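L-lysine 6-oxidase (Marinomonas mediterranea, PDB 3WEU) catalyses the oxidative deamination of the epsilon-amino group of free L-lysine with a cysteine tryptophylquinone cofactor, releasing the hydrogen peroxide that makes it antibacterial. Local coordinates at residues 35-38 / 42-45; 515-520 / 585-590. One frame throughout, in Å; residues are numbered along the deposited sequence.

Contact 1: 35-38 / 42-45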
ATOM      1  N   GLU A  35     -16.199  30.643  28.273  1.00 16.15           N
ATOM      2  CA  GLU A  35     -16.564  29.788  29.375  1.00 15.58           C
ATOM      3  C   GLU A  35     -18.002  30.118  29.762  1.00 17.01           C
ATOM      4  O   GLU A  35     -18.575  31.166  29.338  1.00 16.14           O
ATOM      5  CB  GLU A  35     -15.640  30.022  30.567  1.00 16.92           C
ATOM      6  CG  GLU A  35     -14.164  29.748  30.343  1.00 17.27           C
ATOM      7  CD  GLU A  35     -13.811  28.328  30.000  1.00 19.24           C
ATOM      8  OE1 GLU A  35     -14.562  27.404  30.421  1.00 19.35           O
ATOM      9  OE2 GLU A  35     -12.724  28.154  29.407  1.00 19.87           O
ATOM     10  N   HIS A  36     -18.605  29.249  30.564  1.00 15.75           N
ATOM     11  CA  HIS A  36     -19.938  29.510  31.007  1.00 16.88           C
ATOM     12  C   HIS A  36     -20.147  29.101  32.466  1.00 18.46           C
ATOM     13  O   HIS A  36     -19.364  28.322  32.989  1.00 18.92           O
ATOM     14  CB  HIS A  36     -20.920  28.751  30.091  1.00 16.61           C
ATOM     15  CG  HIS A  36     -20.750  27.281  30.163  1.00 19.06           C
ATOM     16  ND1 HIS A  36     -21.279  26.526  31.189  1.00 20.39           N
ATOM     17  CD2 HIS A  36     -20.094  26.417  29.353  1.00 19.07           C
ATOM     18  CE1 HIS A  36     -20.915  25.268  31.036  1.00 20.40           C
ATOM     19  NE2 HIS A  36     -20.179  25.175  29.938  1.00 22.11           N
ATOM     20  N   ASP A  37     -21.248  29.567  33.048  1.00 20.27           N
ATOM     21  CA  ASP A  37     -21.639  29.199  34.452  1.00 23.26           C
ATOM     22  C   ASP A  37     -22.596  28.020  34.443  1.00 24.99           C
ATOM     23  O   ASP A  37     -22.879  27.510  33.415  1.00 19.28           O
ATOM     24  CB  ASP A  37     -22.290  30.335  35.201  1.00 23.74           C
ATOM     25  CG  ASP A  37     -23.567  30.817  34.594  1.00 25.42           C
ATOM     26  OD1 ASP A  37     -24.313  30.160  33.841  1.00 21.22           O
ATOM     27  OD2 ASP A  37     -23.827  31.956  34.880  1.00 22.59           O
ATOM     28  N   VAL A  38     -23.097  27.598  35.614  1.00 24.07           N
ATOM     29  CA  VAL A  38     -23.932  26.398  35.670  1.00 23.40           C
ATOM     30  C   VAL A  38     -25.275  26.530  35.017  1.00 21.92           C
ATOM     31  O   VAL A  38     -25.860  25.509  34.696  1.00 22.74           O
ATOM     32  CB  VAL A  38     -24.136  25.911  37.138  1.00 26.28           C
ATOM     33  CG1 VAL A  38     -22.768  25.523  37.684  1.00 32.14           C
ATOM     34  CG2 VAL A  38     -24.833  26.963  37.944  1.00 24.84           C
ATOM     35  N   PRO A  42     -22.776  32.689  29.223  1.00 18.59           N
ATOM     36  CA  PRO A  42     -21.372  32.962  28.960  1.00 19.19           C
ATOM     37  C   PRO A  42     -20.802  33.809  30.079  1.00 20.21           C
ATOM     38  O   PRO A  42     -21.505  34.703  30.590  1.00 19.54           O
ATOM     39  CB  PRO A  42     -21.392  33.740  27.656  1.00 21.17           C
ATOM     40  CG  PRO A  42     -22.820  34.052  27.359  1.00 22.59           C
ATOM     41  CD  PRO A  42     -23.679  33.230  28.199  1.00 19.21           C
ATOM     42  N   THR A  43     -19.586  33.519  30.506  1.00 19.86           N
ATOM     43  CA  THR A  43     -18.957  34.287  31.550  1.00 19.19           C
ATOM     44  C   THR A  43     -17.745  35.050  30.972  1.00 18.55           C
ATOM     45  O   THR A  43     -17.896  36.155  30.531  1.00 20.77           O
ATOM     46  CB  THR A  43     -18.581  33.392  32.721  1.00 18.99           C
ATOM     47  OG1 THR A  43     -17.857  32.247  32.284  1.00 20.19           O
ATOM     48  CG2 THR A  43     -19.902  32.910  33.480  1.00 20.66           C
ATOM     49  N   THR A  44     -16.603  34.443  31.069  1.00 19.27           N
ATOM     50  CA  THR A  44     -15.313  34.972  30.641  1.00 21.42           C
ATOM     51  C   THR A  44     -14.955  34.280  29.363  1.00 18.64           C
ATOM     52  O   THR A  44     -15.481  33.206  29.073  1.00 17.31           O
ATOM     53  CB  THR A  44     -14.172  34.635  31.623  1.00 22.98           C
ATOM     54  OG1 THR A  44     -13.843  33.219  31.586  1.00 26.84           O
ATOM     55  CG2 THR A  44     -14.474  34.976  32.978  1.00 27.60           C
ATOM     56  N   THR A  45     -14.021  34.842  28.614  1.00 17.07           N
ATOM     57  CA  THR A  45     -13.501  34.121  27.464  1.00 17.29           C
ATOM     58  C   THR A  45     -12.758  32.883  27.898  1.00 19.52           C
ATOM     59  O   THR A  45     -12.323  32.706  29.075  1.00 16.92           O
ATOM     60  CB  THR A  45     -12.621  35.000  26.602  1.00 18.70           C
ATOM     61  OG1 THR A  45     -11.725  35.658  27.455  1.00 17.48           O
ATOM     62  CG2 THR A  45     -13.457  36.011  25.940  1.00 19.13           C
TER
HETATM   63  O   HOH W   1     -17.256  30.656  34.198  1.00 26.53           O

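Contact 2: 515-520 / 585-590. With EDO (1,2-ethanediol), chain K; EDO (1,2-ethanediol), chain H; EDO (1,2-ethanediol), chain J.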
ATOM      1  N   ASN A 515      -4.838  19.229   3.528  1.00 18.25           N
ATOM      2  CA  ASN A 515      -4.495  19.857   2.264  1.00 19.16           C
ATOM      3  C   ASN A 515      -4.551  21.408   2.316  1.00 16.80           C
ATOM      4  O   ASN A 515      -4.058  22.074   1.382  1.00 16.70           O
ATOM      5  CB  ASN A 515      -5.585  19.511   1.190  1.00 21.85           C
ATOM      6  CG  ASN A 515      -5.592  18.038   0.754  1.00 24.62           C
ATOM      7  OD1 ASN A 515      -4.601  17.370   0.798  1.00 23.68           O
ATOM      8  ND2 ASN A 515      -6.761  17.566   0.350  1.00 26.55           N
ATOM      9  N   CYS A 516      -5.252  21.961   3.311  1.00 15.05           N
ATOM     10  CA  CYS A 516      -5.438  23.447   3.411  1.00 14.51           C
ATOM     11  C   CYS A 516      -4.161  24.100   3.954  1.00 13.60           C
ATOM     12  O   CYS A 516      -4.073  24.487   5.122  1.00 14.31           O
ATOM     13  CB  CYS A 516      -6.609  23.779   4.320  1.00 12.93           C
ATOM     14  SG  CYS A 516      -6.963  25.532   4.389  1.00 16.02           S
ATOM     15  N   THR A 517      -3.142  24.153   3.145  1.00 13.57           N
ATOM     16  CA  THR A 517      -1.836  24.557   3.606  1.00 12.73           C
ATOM     17  C   THR A 517      -1.322  25.622   2.647  1.00 13.44           C
ATOM     18  O   THR A 517      -1.636  26.854   2.801  1.00 13.16           O
ATOM     19  CB  THR A 517      -0.890  23.338   3.721  1.00 13.36           C
ATOM     20  OG1 THR A 517      -0.850  22.678   2.486  1.00 13.58           O
ATOM     21  CG2 THR A 517      -1.420  22.356   4.739  1.00 13.27           C
ATOM     22  N   ILE A 518      -0.603  25.182   1.616  1.00 13.08           N
ATOM     23  CA  ILE A 518      -0.088  26.022   0.577  1.00 13.11           C
ATOM     24  C   ILE A 518      -0.360  25.347  -0.768  1.00 15.05           C
ATOM     25  O   ILE A 518      -0.653  24.117  -0.821  1.00 13.40           O
ATOM     26  CB  ILE A 518       1.399  26.312   0.713  1.00 15.33           C
ATOM     27  CG1 ILE A 518       2.288  25.040   0.699  1.00 20.03           C
ATOM     28  CG2 ILE A 518       1.631  27.060   2.045  1.00 15.05           C
ATOM     29  CD1 ILE A 518       2.642  24.544  -0.692  1.00 27.11           C
ATOM     30  N   GLN A 519      -0.288  26.161  -1.823  1.00 13.42           N
ATOM     31  CA  GLN A 519      -0.328  25.611  -3.191  1.00 14.88           C
ATOM     32  C   GLN A 519       0.787  26.238  -3.969  1.00 14.10           C
ATOM     33  O   GLN A 519       1.020  27.430  -3.831  1.00 14.71           O
ATOM     34  CB  GLN A 519      -1.653  25.997  -3.838  1.00 14.76           C
ATOM     35  CG  GLN A 519      -1.976  25.170  -5.068  1.00 15.31           C
ATOM     36  CD  GLN A 519      -2.370  23.747  -4.800  1.00 16.84           C
ATOM     37  OE1 GLN A 519      -2.867  23.392  -3.731  1.00 17.19           O
ATOM     38  NE2 GLN A 519      -2.133  22.887  -5.812  1.00 17.92           N
ATOM     39  N   THR A 520       1.490  25.448  -4.795  1.00 14.41           N
ATOM     40  CA  THR A 520       2.445  25.980  -5.720  1.00 14.14           C
ATOM     41  C   THR A 520       1.704  26.200  -7.035  1.00 13.98           C
ATOM     42  O   THR A 520       1.299  25.230  -7.701  1.00 14.83           O
ATOM     43  CB  THR A 520       3.576  24.899  -5.813  1.00 18.47           C
ATOM     44  OG1 THR A 520       4.262  24.923  -4.524  1.00 19.21           O
ATOM     45  CG2 THR A 520       4.530  25.254  -6.828  1.00 20.72           C
ATOM     46  N   SER A 585      -6.248  27.308   9.016  1.00 13.40           N
ATOM     47  CA  SER A 585      -5.400  26.144   8.866  1.00 12.77           C
ATOM     48  C   SER A 585      -3.972  26.699   8.819  1.00 12.14           C
ATOM     49  O   SER A 585      -3.415  26.947   7.765  1.00 12.50           O
ATOM     50  CB  SER A 585      -5.732  25.365   7.615  1.00 13.33           C
ATOM     51  OG  SER A 585      -5.028  24.159   7.682  1.00 14.52           O
ATOM     52  N   PRO A 586      -3.441  27.054   9.995  1.00 11.61           N
ATOM     53  CA  PRO A 586      -2.164  27.746  10.072  1.00 12.03           C
ATOM     54  C   PRO A 586      -1.039  26.926   9.511  1.00 11.69           C
ATOM     55  O   PRO A 586      -1.136  25.671   9.435  1.00 12.84           O
ATOM     56  CB  PRO A 586      -1.955  27.936  11.593  1.00 12.04           C
ATOM     57  CG  PRO A 586      -3.303  27.912  12.131  1.00 12.50           C
ATOM     58  CD  PRO A 586      -4.048  26.884  11.328  1.00 12.15           C
ATOM     59  N   TRP A 587       0.018  27.591   9.109  1.00 12.27           N
ATOM     60  CA  TRP A 587       1.172  26.920   8.514  1.00 13.20           C
ATOM     61  C   TRP A 587       2.475  27.297   9.120  1.00 13.59           C
ATOM     62  O   TRP A 587       3.270  26.398   9.468  1.00 14.52           O
ATOM     63  CB  TRP A 587       1.156  27.122   7.008  1.00 12.93           C
ATOM     64  CG  TRP A 587       1.983  26.169   6.236  1.00 13.89           C
ATOM     65  CD1 TRP A 587       3.001  26.456   5.361  1.00 14.15           C
ATOM     66  CD2 TRP A 587       1.825  24.751   6.218  1.00 13.93           C
ATOM     67  NE1 TRP A 587       3.474  25.299   4.833  1.00 14.97           N
ATOM     68  CE2 TRP A 587       2.775  24.240   5.336  1.00 15.54           C
ATOM     69  CE3 TRP A 587       1.011  23.885   6.891  1.00 15.30           C
ATOM     70  CZ2 TRP A 587       2.908  22.889   5.093  1.00 15.95           C
ATOM     71  CZ3 TRP A 587       1.159  22.507   6.666  1.00 15.88           C
ATOM     72  CH2 TRP A 587       2.107  22.047   5.780  1.00 15.73           C
ATOM     73  N   ASP A 588       2.753  28.608   9.218  1.00 13.16           N
ATOM     74  CA  ASP A 588       4.009  29.093   9.770  1.00 12.65           C
ATOM     75  C   ASP A 588       3.666  29.852  11.041  1.00 12.13           C
ATOM     76  O   ASP A 588       3.027  30.892  10.975  1.00 12.89           O
ATOM     77  CB  ASP A 588       4.698  29.978   8.771  1.00 13.31           C
ATOM     78  CG  ASP A 588       4.755  29.343   7.400  1.00 14.65           C
ATOM     79  OD1 ASP A 588       3.859  29.572   6.569  1.00 14.86           O
ATOM     80  OD2 ASP A 588       5.669  28.539   7.191  1.00 12.88           O
ATOM     81  N   VAL A 589       4.037  29.272  12.178  1.00 12.73           N
ATOM     82  CA  VAL A 589       3.607  29.750  13.504  1.00 12.52           C
ATOM     83  C   VAL A 589       4.754  29.797  14.471  1.00 13.74           C
ATOM     84  O   VAL A 589       5.799  29.137  14.251  1.00 13.52           O
ATOM     85  CB  VAL A 589       2.490  28.869  14.085  1.00 12.05           C
ATOM     86  CG1 VAL A 589       1.247  28.931  13.236  1.00 12.33           C
ATOM     87  CG2 VAL A 589       2.941  27.449  14.324  1.00 12.34           C
ATOM     88  N   LEU A 590       4.577  30.565  15.557  1.00 14.25           N
ATOM     89  CA  LEU A 590       5.637  30.756  16.564  1.00 12.64           C
ATOM     90  C   LEU A 590       5.460  29.777  17.693  1.00 13.40           C
ATOM     91  O   LEU A 590       4.314  29.561  18.178  1.00 11.83           O
ATOM     92  CB  LEU A 590       5.590  32.203  17.099  1.00 13.07           C
ATOM     93  CG  LEU A 590       5.748  33.335  16.078  1.00 13.36           C
ATOM     94  CD1 LEU A 590       5.735  34.662  16.843  1.00 15.44           C
ATOM     95  CD2 LEU A 590       7.093  33.148  15.382  1.00 14.13           C
TER
HETATM   96  C1  EDO K 809      -0.117  18.747   2.394  1.00 36.43           C
HETATM   97  O1  EDO K 809      -1.327  19.459   2.182  1.00 34.77           O
HETATM   98  C2  EDO K 809       0.755  19.692   3.171  1.00 33.54           C
HETATM   99  O2  EDO K 809       1.161  20.801   2.337  1.00 28.94           O
HETATM  100  C1  EDO H 806      -5.704  14.126   1.352  1.00 31.66           C
HETATM  101  O1  EDO H 806      -4.653  14.880   0.723  1.00 32.46           O
HETATM  102  C2  EDO H 806      -6.733  13.662   0.344  1.00 31.85           C
HETATM  103  O2  EDO H 806      -7.347  14.797  -0.285  1.00 35.66           O
HETATM  104  C1  EDO J 808       6.991  22.980   4.529  1.00 33.50           C
HETATM  105  O1  EDO J 808       6.102  23.124   5.633  1.00 41.44           O
HETATM  106  C2  EDO J 808       7.011  24.347   3.834  1.00 26.63           C
HETATM  107  O2  EDO J 808       5.860  24.488   2.972  1.00 19.94           O
HETATM  108  O   HOH W   2      -3.365  27.725   4.927  1.00 11.87           O

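Contact 1: 35-38 / 42-45
E35 and H36 run antiparallel to P42 and T43 as a short two-stranded ladder in which H36 and P42 form a non-hydrogen-bonded pair, their CA atoms 4.3 Å apart. Two backbone bonds hold it, and they differ in quality. T43 N reaches E35 O at 2.8 Å with an N-H...O angle of 167°, whereas E35 N to T44 O, equally short, is bent to 134°. The same E35 O also receives a CH...O contact from P42 CA. The second bond falls where the chain turns a corner at T44, so the ladder does not run on as a regular hairpin.

E35 and T43 carry most of the side-chain packing. T43 sends its two branches to different points along the 35-37 backbone: its OG1 sits beside the E35 carbonyl, while CG2, placed anti to its own carbonyl carbon, lies against D37 CB at 3.9 Å. E35 leans its CB and CG over the corner, with CG 3.7 Å from T44 OG1, and its bent chain carries the carboxylate on to a salt bridge with R57 and a hydrogen bond from V47 N. The T44 hydroxyl is itself tied to T45 O. H36 turns its ring away from P42, and ND1 donates in the ring plane to D37 O at 2.9 Å, fixing the rotation of the imidazole. D37 OD1 accepts from K41 N within the connecting loop.

Solvent borders much of this surface ladder; around it, H36 stacks on F22, and both H36 and P42 touch L24 of strand 22-24, while P42 and T45 pack on Y34 of strand 34-36.

Contact 2: 515-520 / 585-590
C516, which packs its SG 3.5 Å from S585 CB, is half of the cofactor: the sulfur is bonded covalently to the tryptophylquinone at position 581, so the contact lies directly beside the redox centre. C516 is the first residue to leave helix 510-515 and the centre of an inverse gamma turn. With SG anti to the backbone N (chi1 -176°), its side chain lies alongside S585. The serine hydroxyl then secures the turn by donating to C516 O at 2.8 Å, in the carbonyl plane and on a lone pair. A water lies 2.9 Å from both T517 O and S585 O and can donate to either, though it has more acceptors in reach than protons.

Beyond the turn the contact becomes aromatic. T517 lies over one face of the W587 indole, CB standing 3.6 Å from the centroid of the six-membered ring and only 10° off its normal, a CH-pi contact. Its CG2 bears on the rim, 3.2 Å from CZ3, a close approach. The threonine hydroxyl is directed elsewhere, to a 1,2-ethanediol whose O2 lies 2.8 Å from OG1. I518 adds its CG2 branch, which meets W587 CD1 obliquely at 3.6 Å. In the plane of the indole, at its edge, NE1 donates to O2 of a second ethanediol over 3.1 Å; Y577 OH is a further, weak partner. These diols probably come from the crystallisation liquor.

The two segments thus join different small sheets. Strand 518-522 pairs antiparallel with 575-579, where I518 touches Y577 and Y579, and strand 588-590 pairs with 609-611. W587, lying between them, touches both Y579 and N611, and its backbone bonds to V312 and Y612.

In the fold
Contacts 1 and 2 illustrate two scales of folding in one chain. Contact 1 is a local ladder, closed within eleven residues of sequence in the N-terminal family region, and it lies at the surface, its centre about 26 Å from the centre of the chain. Contact 2 opens long after contact 1 has closed and spans 64 intervening residues rich in strand, its centre about 12 Å from that of the chain. Their centres are 32 Å apart, their nearest atoms about 19 Å. Nor do they share a strand pair. Contact 1 thus belongs to the subunit periphery, whereas contact 2 joins the segment holding C516, one half of the quinone cofactor, to the segment beginning four residues after the other half, at position 581.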